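Local coordinates for protein beta-1,4-exocellulase (Thermobifida fusca, PDB 4B4H) that probably hydrolyses the beta-1,4 glycosidic bonds of cellulose as an exo-acting cellobiohydrolase, of which this chain is the glycoside hydrolase family 6 catalytic domain, at residues L308-Y311 with V312-R316; P323-W326 with C327-G331. One frame throughout, in Å; residues are numbered along the deposited sequence.

Contact 1. Residues L308-Y311 with V312-R316; sequences LNTY and VDESR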
ATOM      1  N   LEU A 308      10.437  12.241 -27.074  1.00 20.64           N
ATOM      2  CA  LEU A 308      10.698  11.932 -25.665  1.00 19.32           C
ATOM      3  C   LEU A 308       9.482  11.309 -24.986  1.00 18.66           C
ATOM      4  O   LEU A 308       9.579  10.234 -24.388  1.00 18.69           O
ATOM      5  CB  LEU A 308      11.145  13.184 -24.901  1.00 19.29           C
ATOM      6  CG  LEU A 308      11.447  13.020 -23.405  1.00 18.97           C
ATOM      7  CD1 LEU A 308      12.579  12.027 -23.168  1.00 19.24           C
ATOM      8  CD2 LEU A 308      11.775  14.354 -22.757  1.00 19.19           C
ATOM      9  N   ASN A 309       8.341  11.982 -25.088  1.00 17.79           N
ATOM     10  CA  ASN A 309       7.147  11.514 -24.406  1.00 17.24           C
ATOM     11  C   ASN A 309       6.492  10.310 -25.072  1.00 17.34           C
ATOM     12  O   ASN A 309       5.855   9.507 -24.400  1.00 16.92           O
ATOM     13  CB  ASN A 309       6.170  12.670 -24.155  1.00 17.02           C
ATOM     14  CG  ASN A 309       6.682  13.631 -23.097  1.00 17.47           C
ATOM     15  OD1 ASN A 309       6.952  13.229 -21.960  1.00 16.17           O
ATOM     16  ND2 ASN A 309       6.841  14.902 -23.467  1.00 17.42           N
ATOM     17  N   THR A 310       6.684  10.156 -26.380  1.00 17.84           N
ATOM     18  CA  THR A 310       6.165   8.980 -27.079  1.00 18.52           C
ATOM     19  C   THR A 310       7.035   7.736 -26.808  1.00 18.52           C
ATOM     20  O   THR A 310       6.518   6.625 -26.713  1.00 18.76           O
ATOM     21  CB  THR A 310       5.969   9.242 -28.594  1.00 18.98           C
ATOM     22  OG1 THR A 310       5.319  10.508 -28.783  1.00 19.22           O
ATOM     23  CG2 THR A 310       5.106   8.154 -29.240  1.00 19.22           C
ATOM     24  N   TYR A 311       8.343   7.933 -26.645  1.00 18.34           N
ATOM     25  CA  TYR A 311       9.246   6.853 -26.220  1.00 17.95           C
ATOM     26  C   TYR A 311       8.850   6.338 -24.841  1.00 17.60           C
ATOM     27  O   TYR A 311       8.716   5.118 -24.621  1.00 17.26           O
ATOM     28  CB  TYR A 311      10.700   7.336 -26.166  1.00 18.28           C
ATOM     29  CG  TYR A 311      11.655   6.318 -25.551  1.00 18.85           C
ATOM     30  CD1 TYR A 311      11.798   6.204 -24.164  1.00 19.09           C
ATOM     31  CD2 TYR A 311      12.400   5.457 -26.357  1.00 18.95           C
ATOM     32  CE1 TYR A 311      12.653   5.264 -23.602  1.00 19.58           C
ATOM     33  CE2 TYR A 311      13.257   4.516 -25.800  1.00 19.41           C
ATOM     34  CZ  TYR A 311      13.384   4.429 -24.421  1.00 19.82           C
ATOM     35  OH  TYR A 311      14.235   3.502 -23.858  1.00 19.78           O
ATOM     36  N   VAL A 312       8.673   7.283 -23.921  1.00 16.29           N
ATOM     37  CA  VAL A 312       8.395   6.970 -22.526  1.00 15.12           C
ATOM     38  C   VAL A 312       6.997   6.362 -22.402  1.00 14.67           C
ATOM     39  O   VAL A 312       6.829   5.323 -21.761  1.00 15.10           O
ATOM     40  CB  VAL A 312       8.605   8.199 -21.618  1.00 14.33           C
ATOM     41  CG1 VAL A 312       7.959   7.991 -20.264  1.00 13.61           C
ATOM     42  CG2 VAL A 312      10.093   8.486 -21.443  1.00 13.98           C
ATOM     43  N   ASP A 313       6.006   6.976 -23.053  1.00 14.71           N
ATOM     44  CA  ASP A 313       4.633   6.468 -22.982  1.00 14.54           C
ATOM     45  C   ASP A 313       4.462   5.092 -23.629  1.00 14.16           C
ATOM     46  O   ASP A 313       3.631   4.313 -23.181  1.00 14.16           O
ATOM     47  CB  ASP A 313       3.632   7.489 -23.531  1.00 14.93           C
ATOM     48  CG  ASP A 313       3.541   8.753 -22.656  1.00 15.38           C
ATOM     49  OD1 ASP A 313       4.062   8.767 -21.515  1.00 14.80           O
ATOM     50  OD2 ASP A 313       2.933   9.744 -23.109  1.00 16.48           O
ATOM     51  N   GLU A 314       5.254   4.791 -24.660  1.00 14.77           N
ATOM     52  CA  GLU A 314       5.198   3.486 -25.350  1.00 14.94           C
ATOM     53  C   GLU A 314       6.086   2.365 -24.790  1.00 14.76           C
ATOM     54  O   GLU A 314       5.952   1.208 -25.206  1.00 14.62           O
ATOM     55  CB  GLU A 314       5.538   3.647 -26.832  1.00 15.91           C
ATOM     56  CG  GLU A 314       4.491   4.359 -27.669  1.00 16.45           C
ATOM     57  CD  GLU A 314       4.919   4.502 -29.120  1.00 17.22           C
ATOM     58  OE1 GLU A 314       5.910   3.843 -29.529  1.00 16.87           O
ATOM     59  OE2 GLU A 314       4.261   5.270 -29.855  1.00 17.69           O
ATOM     60  N   SER A 315       6.985   2.712 -23.872  1.00 14.11           N
ATOM     61  CA  SER A 315       7.935   1.763 -23.282  1.00 13.45           C
ATOM     62  C   SER A 315       7.586   1.367 -21.859  1.00 12.98           C
ATOM     63  O   SER A 315       8.049   0.336 -21.377  1.00 13.38           O
ATOM     64  CB  SER A 315       9.336   2.365 -23.278  1.00 13.60           C
ATOM     65  OG  SER A 315       9.822   2.479 -24.596  1.00 13.33           O
ATOM     66  N   ARG A 316       6.800   2.202 -21.182  1.00 12.41           N
ATOM     67  CA  ARG A 316       6.482   1.990 -19.767  1.00 11.71           C
ATOM     68  C   ARG A 316       5.347   1.004 -19.552  1.00 10.83           C
ATOM     69  O   ARG A 316       4.358   1.013 -20.293  1.00 10.87           O
ATOM     70  CB  ARG A 316       6.195   3.312 -19.046  1.00 11.55           C
ATOM     71  CG  ARG A 316       5.025   4.144 -19.561  1.00 11.92           C
ATOM     72  CD  ARG A 316       5.094   5.482 -18.849  1.00 11.96           C
ATOM     73  NE  ARG A 316       4.141   6.497 -19.290  1.00 12.16           N
ATOM     74  CZ  ARG A 316       2.969   6.741 -18.709  1.00 12.24           C
ATOM     75  NH1 ARG A 316       2.548   5.996 -17.692  1.00 12.28           N
ATOM     76  NH2 ARG A 316       2.199   7.717 -19.157  1.00 12.27           N
TER
HETATM   77  O   HOH W   1       6.187  10.651 -20.824  1.00 13.11           O

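Contact 2. Residues P323-W326 with C327-G331; sequences PGNW and CNQAG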
ATOM      1  N   PRO A 323       1.112   9.344 -11.792  1.00  8.08           N
ATOM      2  CA  PRO A 323       1.291   8.416 -10.659  1.00  8.26           C
ATOM      3  C   PRO A 323       0.381   8.672  -9.449  1.00  8.41           C
ATOM      4  O   PRO A 323       0.216   7.785  -8.622  1.00  8.54           O
ATOM      5  CB  PRO A 323       2.782   8.553 -10.302  1.00  8.42           C
ATOM      6  CG  PRO A 323       3.212   9.851 -10.876  1.00  8.50           C
ATOM      7  CD  PRO A 323       2.330  10.133 -12.062  1.00  8.11           C
ATOM      8  N   GLY A 324      -0.225   9.855  -9.373  1.00  8.63           N
ATOM      9  CA  GLY A 324      -1.218  10.175  -8.346  1.00  8.60           C
ATOM     10  C   GLY A 324      -2.615   9.594  -8.568  1.00  8.74           C
ATOM     11  O   GLY A 324      -3.515   9.769  -7.731  1.00  8.58           O
ATOM     12  N   ASN A 325      -2.816   8.911  -9.696  1.00  8.34           N
ATOM     13  CA  ASN A 325      -4.081   8.207  -9.936  1.00  8.20           C
ATOM     14  C   ASN A 325      -4.115   6.833  -9.251  1.00  8.23           C
ATOM     15  O   ASN A 325      -3.471   5.873  -9.712  1.00  7.90           O
ATOM     16  CB  ASN A 325      -4.359   8.078 -11.430  1.00  8.63           C
ATOM     17  CG  ASN A 325      -4.712   9.406 -12.077  1.00  8.43           C
ATOM     18  OD1 ASN A 325      -5.056  10.382 -11.387  1.00  8.82           O
ATOM     19  ND2 ASN A 325      -4.694   9.435 -13.410  1.00  8.29           N
ATOM     20  N   TRP A 326      -4.869   6.746  -8.159  1.00  8.01           N
ATOM     21  CA  TRP A 326      -4.827   5.599  -7.257  1.00  7.98           C
ATOM     22  C   TRP A 326      -6.062   4.734  -7.228  1.00  7.73           C
ATOM     23  O   TRP A 326      -6.048   3.679  -6.604  1.00  7.47           O
ATOM     24  CB  TRP A 326      -4.524   6.067  -5.828  1.00  8.20           C
ATOM     25  CG  TRP A 326      -5.576   7.003  -5.280  1.00  8.55           C
ATOM     26  CD1 TRP A 326      -5.538   8.387  -5.266  1.00  8.38           C
ATOM     27  CD2 TRP A 326      -6.875   6.654  -4.681  1.00  8.34           C
ATOM     28  NE1 TRP A 326      -6.676   8.912  -4.707  1.00  8.45           N
ATOM     29  CE2 TRP A 326      -7.521   7.932  -4.339  1.00  8.43           C
ATOM     30  CE3 TRP A 326      -7.544   5.459  -4.394  1.00  8.46           C
ATOM     31  CZ2 TRP A 326      -8.771   7.988  -3.744  1.00  8.64           C
ATOM     32  CZ3 TRP A 326      -8.804   5.527  -3.800  1.00  8.78           C
ATOM     33  CH2 TRP A 326      -9.406   6.766  -3.478  1.00  8.84           C
ATOM     34  N   CYS A 327      -7.148   5.183  -7.864  1.00  7.33           N
ATOM     35  CA  CYS A 327      -8.447   4.507  -7.696  1.00  7.61           C
ATOM     36  C   CYS A 327      -8.846   3.650  -8.886  1.00  7.64           C
ATOM     37  O   CYS A 327      -9.018   4.160 -10.002  1.00  8.00           O
ATOM     38  CB  CYS A 327      -9.589   5.477  -7.346  1.00  7.72           C
ATOM     39  SG  CYS A 327     -11.075   4.581  -6.904  1.00  7.93           S
ATOM     40  N   ASN A 328      -9.062   2.362  -8.605  1.00  7.57           N
ATOM     41  CA  ASN A 328      -9.540   1.377  -9.591  1.00  7.59           C
ATOM     42  C   ASN A 328      -8.980   1.589 -11.004  1.00  7.52           C
ATOM     43  O   ASN A 328      -9.736   1.828 -11.961  1.00  7.56           O
ATOM     44  CB  ASN A 328     -11.090   1.378  -9.622  1.00  7.27           C
ATOM     45  CG  ASN A 328     -11.713   0.970  -8.288  1.00  7.21           C
ATOM     46  OD1 ASN A 328     -11.215   0.087  -7.605  1.00  7.23           O
ATOM     47  ND2 ASN A 328     -12.810   1.636  -7.914  1.00  7.15           N
ATOM     48  N   GLN A 329      -7.659   1.522 -11.129  1.00  7.71           N
ATOM     49  CA  GLN A 329      -6.982   2.010 -12.326  1.00  7.52           C
ATOM     50  C   GLN A 329      -7.213   1.170 -13.586  1.00  7.66           C
ATOM     51  O   GLN A 329      -6.930  -0.031 -13.612  1.00  7.64           O
ATOM     52  CB  GLN A 329      -5.491   2.237 -12.033  1.00  7.82           C
ATOM     53  CG  GLN A 329      -5.245   3.490 -11.209  1.00  7.87           C
ATOM     54  CD  GLN A 329      -5.672   4.736 -11.965  1.00  7.59           C
ATOM     55  OE1 GLN A 329      -5.036   5.113 -12.960  1.00  7.74           O
ATOM     56  NE2 GLN A 329      -6.751   5.378 -11.511  1.00  7.26           N
ATOM     57  N   ALA A 330      -7.738   1.823 -14.629  1.00  7.56           N
ATOM     58  CA  ALA A 330      -8.087   1.166 -15.901  1.00  7.70           C
ATOM     59  C   ALA A 330      -6.928   0.388 -16.508  1.00  7.63           C
ATOM     60  O   ALA A 330      -5.831   0.922 -16.653  1.00  7.90           O
ATOM     61  CB  ALA A 330      -8.626   2.197 -16.899  1.00  7.73           C
ATOM     62  N   GLY A 331      -7.190  -0.865 -16.871  1.00  7.95           N
ATOM     63  CA  GLY A 331      -6.189  -1.661 -17.571  1.00  8.09           C
ATOM     64  C   GLY A 331      -5.154  -2.332 -16.698  1.00  8.11           C
ATOM     65  O   GLY A 331      -4.297  -3.047 -17.210  1.00  8.50           O
TER
HETATM   66  O   HOH W   2      -4.255   6.811 -14.946  1.00 10.16           O

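Contact 1. Residues L308-Y311 with V312-R316
The Y311 side chain leaves the helix with CG opposite its backbone N (chi1 172°), and the S315 hydroxyl, set beside its own N (chi1 -69°), comes to lie over the phenol one turn back on the short alpha-helix that begins at L308. OG stands 3.9 Å above the ring plane, over its centre. The same hydroxyl donates to Y311 O (S315 OG to Y311 O 2.9 Å), a side-chain bond back to the preceding turn, and it is also bonded to the backbone N of S303. The i to i+4 pattern is seen in V312 N to L308 O, D313 N to N309 O and E314 N to T310 O. The methyl V312 CG2 meets the tyrosine at its edge, 3.9 Å from Y311 CD1. On another flank T310 and E314 run alongside each other, and T310 CG2 comes 3.1 Å from E314 OE2; the other carboxylate oxygen, OE1, is held by the hydroxyl of S303. N309 and D313, one turn apart, are joined through a water that donates to N309 OD1 and D313 OD1, at 2.9 Å from each, while K252 N also binds that amide oxygen. Y311 and L308 reach V243 of strand 242-243, which places this face of the helix against the small hairpin. R316, whose guanidinium makes a cation-pi contact with W253, forms a salt bridge with D313: R316 NE and R316 NH2 both donate to D313 OD1 (3.2 Å each), approaching from the same face of the carboxylate, with that oxygen in the guanidinium plane.

Contact 2. Residues P323-W326 with C327-G331
The loop between helix 308-315 and strand 339-340 carries a predicted substrate-binding tryptophan, W326, next to a disulfide cysteine, C327, and the two side chains pack on each other. CB of C327 lies over one face of the indole in a CH-pi contact, 3.8 Å from the centroid of the six-membered ring and displaced toward the ring's margin. The sulfur follows obliquely, with SG 4.6 Å from that centroid and 35° off the ring normal, a cysteine sulfur-aromatic contact. The indole lies against the next residue, with W326 CG placed between the backbone N and the carbonyl carbon (chi1 61°). SG is also bonded to C377 SG in a disulfide, which probably limits the movement of C327 against the ring.

Beyond the cysteine the chain turns, and Q329 bends at chi2 to bring its amide back to N325. Q329 CG packs 3.3 Å from N325 O, and Q329 OE1 lies 3.4 Å from N325 CB. Q329 NE2 donates to C327 O at 3.0 Å, from well above the carbonyl plane, and has a second acceptor in S392 O. A water joins the two amides, donating to Q329 OE1 (2.7 Å) and accepting from N325 ND2 (3.1 Å). N325 is further held by N387 and P391, so these buried polar ends have several partners. N328 N bonds to D359, the predicted proton acceptor, and the indole lies near N228, another predicted substrate-binding residue. Such a disulfide-anchored loop presenting a tryptophan beside the active site fits the substrate-binding cleft of a family 6 cellulase.

How the contacts relate
Contact 1 closes before contact 2 opens, and only a few residues of chain separate them; their centres are about 18 Å apart and their nearest atoms about 7 Å, without touching. Both lie on the same side of the chain's centre. The centre of contact 1 is about 26 Å from the chain's centre, on helix 308-315 and away from the annotated sites, whereas that of contact 2 is about 13 Å from it, in the irregular loop leading on to strand 339-340. R320, in the connection, links them: its backbone O accepts from R316 and its guanidinium donates to N325 O. Within one catalytic domain the chain thus runs from a peripheral helix into a loop that carries a predicted substrate-binding tryptophan.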